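Local atomic coordinates of DNA gyrase, B subunit, truncated (Myxococcus xanthus, PDB entry 3CWV), a protein that probably catalyses, as part of a type II topoisomerase, the ATP-dependent breakage, passage and rejoining of double-stranded DNA. Residues H204-G208 against V209-A213; V215-E218 against A219-Q222; I11-N14 against V15-R18. One frame throughout, in Å; residues are numbered along the deposited sequence.

Overall arrangement
The three contacts are local ones, each within a continuous run of chain, and they sample the start and the far end of one helix and the length of another. Contacts 1 and 2 share helix 208-217, centres about 14 Å apart: contact 1 leads into it from strand 199-204, and contact 2 leads out of it toward strand 228-234. Contact 3, in helix 11-17, lies across the chain's centre, about 39 Å from contact 1 between centres. Contact 2 is a surface contact, whereas contacts 1 and 3 are partly buried. In contacts 1 and 2 a glutamine amide ties loop to helix; contact 3 has backbone helix bonds and a water-linked pair of opposite charges, both also bound beyond the helix.

Contact 1: H204-G208 against V209-A213; sequences HLPGG and VAQWA
Gly207 and Gln211 face each other where a type I turn, Leu205 to Gly208, leads into a helix: Trp212 N donates to Gly208 O at 3.1 Å, and Gly207 O receives two weak bonds, from Ala210 N and Gln211 N. Gln211 then reaches back over the turn. With CG anti to the backbone N (chi1 -179°) and the chain extended beyond it, the amide arrives beside Gly207, whose N donates to Gln211 OE1 at 3.1 Å, nearly along the C=O axis. The same oxygen lies 3.4 Å from Pro206 CD, and Leu205 CG packs 4.0 Å from Gln211 CD. Leu205 CD2 approaches Trp212 CB at 4.2 Å, and both side chains also rest on helix 171-184. Positive phi at Gly208 (66°) turns the chain into the helix; a side chain there would run into Val209 N. Turn and helix start together form the link between two folds: edge strand 199-204 belongs to an eight-stranded sheet consistent with the GHKL ATPase domain of GyrB, and helix 208-217 packs Val209 and Trp212 on strand 300-307 of a five-stranded sheet, consistent with the S5-like transducer domain.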
loop_
_atom_site.group_PDB
_atom_site.type_symbol
_atom_site.label_atom_id
_atom_site.label_comp_id
_atom_site.label_asym_id
_atom_site.label_seq_id
_atom_site.Cartn_x
_atom_site.Cartn_y
_atom_site.Cartn_z
ATOM N N HIS A 204 -9.714 -10.122 2.186
ATOM C CA HIS A 204 -10.665 -9.281 1.502
ATOM C C HIS A 204 -11.316 -8.474 2.628
ATOM O O HIS A 204 -12.013 -9.030 3.492
ATOM C CB HIS A 204 -11.657 -10.122 0.680
ATOM C CG HIS A 204 -12.736 -9.309 0.032
ATOM N ND1 HIS A 204 -14.075 -9.499 0.297
ATOM C CD2 HIS A 204 -12.669 -8.272 -0.831
ATOM C CE1 HIS A 204 -14.787 -8.622 -0.386
ATOM N NE2 HIS A 204 -13.959 -7.866 -1.083
ATOM N N LEU A 205 -10.966 -7.189 2.698
ATOM C CA LEU A 205 -11.407 -6.330 3.791
ATOM C C LEU A 205 -12.287 -5.204 3.226
ATOM O O LEU A 205 -11.837 -4.072 3.084
ATOM C CB LEU A 205 -10.201 -5.781 4.589
ATOM C CG LEU A 205 -9.530 -6.719 5.629
ATOM C CD1 LEU A 205 -8.798 -7.876 4.963
ATOM C CD2 LEU A 205 -8.563 -5.956 6.562
ATOM N N PRO A 206 -13.558 -5.514 2.898
ATOM C CA PRO A 206 -14.392 -4.458 2.297
ATOM C C PRO A 206 -14.588 -3.276 3.247
ATOM O O PRO A 206 -14.809 -2.159 2.799
ATOM C CB PRO A 206 -15.718 -5.164 1.978
ATOM C CG PRO A 206 -15.728 -6.430 2.808
ATOM C CD PRO A 206 -14.280 -6.791 3.075
ATOM N N GLY A 207 -14.441 -3.502 4.547
ATOM C CA GLY A 207 -14.501 -2.403 5.503
ATOM C C GLY A 207 -13.205 -1.633 5.655
ATOM O O GLY A 207 -13.128 -0.727 6.463
ATOM N N GLY A 208 -12.164 -1.993 4.901
ATOM C CA GLY A 208 -10.959 -1.154 4.876
ATOM C C GLY A 208 -10.165 -1.046 6.175
ATOM O O GLY A 208 -9.978 -2.029 6.898
ATOM N N VAL A 209 -9.692 0.153 6.482
ATOM C CA VAL A 209 -8.853 0.328 7.662
ATOM C C VAL A 209 -9.684 0.208 8.953
ATOM O O VAL A 209 -9.128 -0.019 10.023
ATOM C CB VAL A 209 -8.028 1.635 7.625
ATOM C CG1 VAL A 209 -7.005 1.605 6.473
ATOM C CG2 VAL A 209 -8.941 2.876 7.549
ATOM N N ALA A 210 -11.009 0.333 8.835
ATOM C CA ALA A 210 -11.905 0.106 9.976
ATOM C C ALA A 210 -11.909 -1.369 10.340
ATOM O O ALA A 210 -11.793 -1.751 11.518
ATOM C CB ALA A 210 -13.313 0.569 9.651
ATOM N N GLN A 211 -12.019 -2.207 9.318
ATOM C CA GLN A 211 -12.013 -3.634 9.544
ATOM C C GLN A 211 -10.651 -4.043 10.114
ATOM O O GLN A 211 -10.581 -4.879 11.017
ATOM C CB GLN A 211 -12.379 -4.377 8.262
ATOM C CG GLN A 211 -12.420 -5.895 8.373
ATOM C CD GLN A 211 -13.189 -6.525 7.238
ATOM O OE1 GLN A 211 -13.547 -5.852 6.283
ATOM N NE2 GLN A 211 -13.451 -7.826 7.335
ATOM N N TRP A 212 -9.584 -3.399 9.631
ATOM C CA TRP A 212 -8.215 -3.666 10.062
ATOM C C TRP A 212 -7.979 -3.240 11.504
ATOM O O TRP A 212 -7.255 -3.914 12.243
ATOM C CB TRP A 212 -7.223 -2.920 9.147
ATOM C CG TRP A 212 -5.749 -3.234 9.355
ATOM C CD1 TRP A 212 -5.222 -4.360 9.925
ATOM C CD2 TRP A 212 -4.622 -2.437 8.930
ATOM N NE1 TRP A 212 -3.844 -4.293 9.921
ATOM C CE2 TRP A 212 -3.450 -3.131 9.312
ATOM C CE3 TRP A 212 -4.493 -1.205 8.272
ATOM C CZ2 TRP A 212 -2.167 -2.632 9.069
ATOM C CZ3 TRP A 212 -3.219 -0.712 8.022
ATOM C CH2 TRP A 212 -2.068 -1.427 8.423
ATOM N N ALA A 213 -8.557 -2.105 11.897
ATOM C CA ALA A 213 -8.418 -1.615 13.267
ATOM C C ALA A 213 -9.045 -2.605 14.262
ATOM O O ALA A 213 -8.479 -2.870 15.336
ATOM C CB ALA A 213 -9.038 -0.224 13.413
HETATM O O HOH W 1 -14.650 -9.363 5.731
#

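Contact 2: V215-E218 against A219-Q222; sequences VLTE and ARPQ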
loop_
_atom_site.group_PDB
_atom_site.type_symbol
_atom_site.label_atom_id
_atom_site.label_comp_id
_atom_site.label_asym_id
_atom_site.label_seq_id
_atom_site.Cartn_x
_atom_site.Cartn_y
_atom_site.Cartn_z
ATOM N N VAL A 215 -9.338 -5.836 13.789
ATOM C CA VAL A 215 -8.357 -6.913 13.822
ATOM C C VAL A 215 -7.232 -6.614 14.796
ATOM O O VAL A 215 -6.918 -7.450 15.655
ATOM C CB VAL A 215 -7.768 -7.203 12.414
ATOM C CG1 VAL A 215 -6.554 -8.122 12.504
ATOM C CG2 VAL A 215 -8.818 -7.821 11.519
ATOM N N LEU A 216 -6.628 -5.425 14.665
ATOM C CA LEU A 216 -5.473 -5.037 15.475
ATOM C C LEU A 216 -5.785 -4.932 16.957
ATOM O O LEU A 216 -4.879 -4.971 17.782
ATOM C CB LEU A 216 -4.899 -3.698 14.998
ATOM C CG LEU A 216 -4.226 -3.674 13.621
ATOM C CD1 LEU A 216 -4.276 -2.263 13.060
ATOM C CD2 LEU A 216 -2.791 -4.190 13.743
ATOM N N THR A 217 -7.062 -4.771 17.287
ATOM C CA THR A 217 -7.486 -4.642 18.682
ATOM C C THR A 217 -8.290 -5.838 19.219
ATOM O O THR A 217 -8.722 -5.827 20.379
ATOM C CB THR A 217 -8.323 -3.352 18.898
ATOM O OG1 THR A 217 -9.437 -3.328 17.998
ATOM C CG2 THR A 217 -7.483 -2.110 18.692
ATOM N N GLU A 218 -8.506 -6.859 18.387
ATOM C CA GLU A 218 -9.450 -7.943 18.734
ATOM C C GLU A 218 -9.164 -8.660 20.077
ATOM O O GLU A 218 -10.070 -9.248 20.672
ATOM C CB GLU A 218 -9.570 -8.973 17.595
ATOM C CG GLU A 218 -8.335 -9.828 17.406
ATOM C CD GLU A 218 -8.526 -10.979 16.424
ATOM O OE1 GLU A 218 -9.561 -11.039 15.712
ATOM O OE2 GLU A 218 -7.613 -11.829 16.362
ATOM N N ALA A 219 -7.920 -8.600 20.547
ATOM C CA ALA A 219 -7.517 -9.256 21.797
ATOM C C ALA A 219 -7.308 -8.244 22.928
ATOM O O ALA A 219 -6.627 -8.533 23.922
ATOM C CB ALA A 219 -6.243 -10.065 21.581
ATOM N N ARG A 220 -7.885 -7.060 22.759
ATOM C CA ARG A 220 -7.826 -5.995 23.744
ATOM C C ARG A 220 -9.260 -5.674 24.190
ATOM O O ARG A 220 -10.218 -6.011 23.495
ATOM C CB ARG A 220 -7.174 -4.758 23.123
ATOM C CG ARG A 220 -5.664 -4.830 22.955
ATOM C CD ARG A 220 -5.220 -4.000 21.755
ATOM N NE ARG A 220 -4.050 -3.166 22.030
ATOM C CZ ARG A 220 -2.782 -3.547 21.862
ATOM N NH1 ARG A 220 -1.795 -2.705 22.147
ATOM N NH2 ARG A 220 -2.490 -4.763 21.413
ATOM N N PRO A 221 -9.423 -5.035 25.358
ATOM C CA PRO A 221 -10.799 -4.736 25.746
ATOM C C PRO A 221 -11.350 -3.473 25.081
ATOM O O PRO A 221 -11.101 -2.355 25.540
ATOM C CB PRO A 221 -10.714 -4.580 27.281
ATOM C CG PRO A 221 -9.241 -4.663 27.641
ATOM C CD PRO A 221 -8.453 -4.589 26.370
ATOM N N GLN A 222 -12.113 -3.663 24.010
ATOM C CA GLN A 222 -12.647 -2.551 23.226
ATOM C C GLN A 222 -13.738 -1.774 23.980
ATOM O O GLN A 222 -14.666 -2.376 24.523
ATOM C CB GLN A 222 -13.180 -3.064 21.880
ATOM C CG GLN A 222 -12.084 -3.517 20.912
ATOM C CD GLN A 222 -12.598 -4.350 19.760
ATOM O OE1 GLN A 222 -13.749 -4.797 19.761
ATOM N NE2 GLN A 222 -11.740 -4.570 18.758
#
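Leu216 meets the second segment through its backbone: its O lies 4.1 Å from CD of Arg220, while its side chain packs on Ile303 of strand 300-307. Thr217, next along, carries most of the contact. Its carbonyl O closes a type I turn by accepting a bond from Arg220 N at 2.8 Å. CB of Arg220 sits 3.3 Å from that same Thr217 O, and CD of Arg220 comes within 3.9 Å of Thr217 CA, which carries the arginine alongside the turn. The hydroxyl of Thr217 stands between the backbone N and the carbonyl carbon (chi1 55°). From there OG1 reaches back along the helix to the carbonyls of Ala213 and His214; its single hydrogen can serve one of them fully or be shared between the two. The oxygen also accepts a bond from Gln222 NE2, with Thr217 OG1 and that nitrogen 2.7 Å apart. The hydroxyl lies close to the glutamine's amide plane, and the two side chains cross at about a right angle. An extended chain beyond CG lets Gln222 span the distance from the departing loop back to Thr217. With an alanine in place of Gln222, the Thr217 hydroxyl would probably lose its amide donor and the loop would be less firmly tied to Thr217. Glu218 follows at the turn's first corner. Beyond the turn, Arg220 makes long, weak ion pairs with Asp248 and Asp250, and Pro221 bonds through its backbone to Glu247. Thr217, Arg220 and Gln222 also pack on Cys246, and Thr217 and Gln222 on Gln244. The chemistry is consistent with a polar exit in which hydrogen bonds, centred on one buried hydroxyl, hold the loop to the helix.

Contact 3: I11-N14 against V15-R18; sequences IVEN and VRKR
Val12 and Arg16 lie side by side one helical turn apart, pointing the same way, with Val12 CG1 4.0 Å from Arg16 CD. Arg16 sets out with CG anti to the carbonyl carbon (chi1 -68°), which lays CG 3.2 Å from Val12 O, and its chain then bends at chi3 to swing the guanidinium aside. Val12 and Val15 pack on helix 102-107 while Glu13, Asn14 and Lys17 are exposed, consistent with a short amphipathic helix. Glu13 is folded at chi2 (-54°), which brings its carboxylate back toward Arg16, and OE2 stops 3.9 Å from Arg16 CD. The two charged groups do not pair directly, since Glu13 OE2 and Arg16 NE are 4.5 Å apart and their planes stand 50° to each other. A water joins them instead, donating to Glu13 OE1 and accepting from Arg16 NE at 2.9 Å in the guanidinium plane. The strongest partners lie beyond the helix: Asp160 forms a salt bridge with Arg16 NH2, Ala107 O takes NH1, and His131 bonds to Glu13 OE2. In the backbone, Val15 N bonds to Ile11 O (3.0 Å), Arg16 N to Val12 O and, more bent, Lys17 N to Glu13 O; Arg18 N to Asn14 O is weak. Val15 CG2 sits 3.3 Å from Ile11 O.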
loop_
_atom_site.group_PDB
_atom_site.type_symbol
_atom_site.label_atom_id
_atom_site.label_comp_id
_atom_site.label_asym_id
_atom_site.label_seq_id
_atom_site.Cartn_x
_atom_site.Cartn_y
_atom_site.Cartn_z
ATOM N N ILE A 11 18.601 2.569 -18.692
ATOM C CA ILE A 11 18.000 2.519 -17.356
ATOM C C ILE A 11 18.332 1.246 -16.586
ATOM O O ILE A 11 18.780 1.335 -15.447
ATOM C CB ILE A 11 16.470 2.789 -17.409
ATOM C CG1 ILE A 11 16.228 4.256 -17.795
ATOM C CG2 ILE A 11 15.815 2.547 -16.059
ATOM C CD1 ILE A 11 14.787 4.646 -17.764
ATOM N N VAL A 12 18.202 0.077 -17.218
ATOM C CA VAL A 12 18.482 -1.181 -16.512
ATOM C C VAL A 12 19.938 -1.224 -16.038
ATOM O O VAL A 12 20.231 -1.656 -14.924
ATOM C CB VAL A 12 18.201 -2.392 -17.408
ATOM C CG1 VAL A 12 18.766 -3.674 -16.796
ATOM C CG2 VAL A 12 16.679 -2.494 -17.675
ATOM N N GLU A 13 20.848 -0.795 -16.913
ATOM C CA GLU A 13 22.274 -0.859 -16.593
ATOM C C GLU A 13 22.672 0.158 -15.535
ATOM O O GLU A 13 23.515 -0.140 -14.693
ATOM C CB GLU A 13 23.141 -0.756 -17.864
ATOM C CG GLU A 13 23.199 -2.066 -18.649
ATOM C CD GLU A 13 23.650 -3.265 -17.803
ATOM O OE1 GLU A 13 24.591 -3.124 -16.990
ATOM O OE2 GLU A 13 23.074 -4.363 -17.960
ATOM N N ASN A 14 22.031 1.324 -15.540
ATOM C CA ASN A 14 22.169 2.322 -14.474
ATOM C C ASN A 14 21.733 1.791 -13.128
ATOM O O ASN A 14 22.398 2.016 -12.115
ATOM C CB ASN A 14 21.332 3.566 -14.764
ATOM C CG ASN A 14 21.948 4.445 -15.843
ATOM O OD1 ASN A 14 23.014 4.138 -16.389
ATOM N ND2 ASN A 14 21.271 5.543 -16.156
ATOM N N VAL A 15 20.604 1.092 -13.103
ATOM C CA VAL A 15 20.133 0.480 -11.855
ATOM C C VAL A 15 21.081 -0.621 -11.389
ATOM O O VAL A 15 21.399 -0.708 -10.198
ATOM C CB VAL A 15 18.690 -0.085 -12.010
ATOM C CG1 VAL A 15 18.257 -0.822 -10.755
ATOM C CG2 VAL A 15 17.704 1.066 -12.294
ATOM N N ARG A 16 21.507 -1.482 -12.321
ATOM C CA ARG A 16 22.397 -2.600 -11.952
ATOM C C ARG A 16 23.772 -2.106 -11.482
ATOM O O ARG A 16 24.454 -2.814 -10.742
ATOM C CB ARG A 16 22.596 -3.561 -13.114
ATOM C CG ARG A 16 21.299 -4.342 -13.460
ATOM C CD ARG A 16 21.563 -5.437 -14.513
ATOM N NE ARG A 16 22.500 -6.481 -14.071
ATOM C CZ ARG A 16 22.197 -7.618 -13.458
ATOM N NH1 ARG A 16 20.945 -7.913 -13.070
ATOM N NH2 ARG A 16 23.192 -8.456 -13.156
ATOM N N LYS A 17 24.169 -0.926 -11.935
ATOM C CA LYS A 17 25.488 -0.375 -11.568
ATOM C C LYS A 17 25.541 0.112 -10.124
ATOM O O LYS A 17 26.558 -0.046 -9.449
ATOM C CB LYS A 17 25.893 0.739 -12.517
ATOM C CG LYS A 17 27.443 0.986 -12.501
ATOM C CD LYS A 17 27.772 2.379 -12.919
ATOM C CE LYS A 17 29.309 2.638 -12.767
ATOM N NZ LYS A 17 29.581 3.888 -13.526
ATOM N N ARG A 18 24.440 0.682 -9.636
ATOM C CA ARG A 18 24.360 1.147 -8.243
ATOM C C ARG A 18 23.027 0.733 -7.594
ATOM O O ARG A 18 22.199 1.578 -7.296
ATOM C CB ARG A 18 24.547 2.677 -8.182
ATOM C CG ARG A 18 25.738 3.163 -8.997
ATOM C CD ARG A 18 26.170 4.563 -8.596
ATOM N NE ARG A 18 27.041 4.520 -7.420
ATOM C CZ ARG A 18 27.645 5.580 -6.903
ATOM N NH1 ARG A 18 27.475 6.777 -7.456
ATOM N NH2 ARG A 18 28.418 5.435 -5.838
HETATM O O HOH W 2 25.146 -5.560 -14.969
#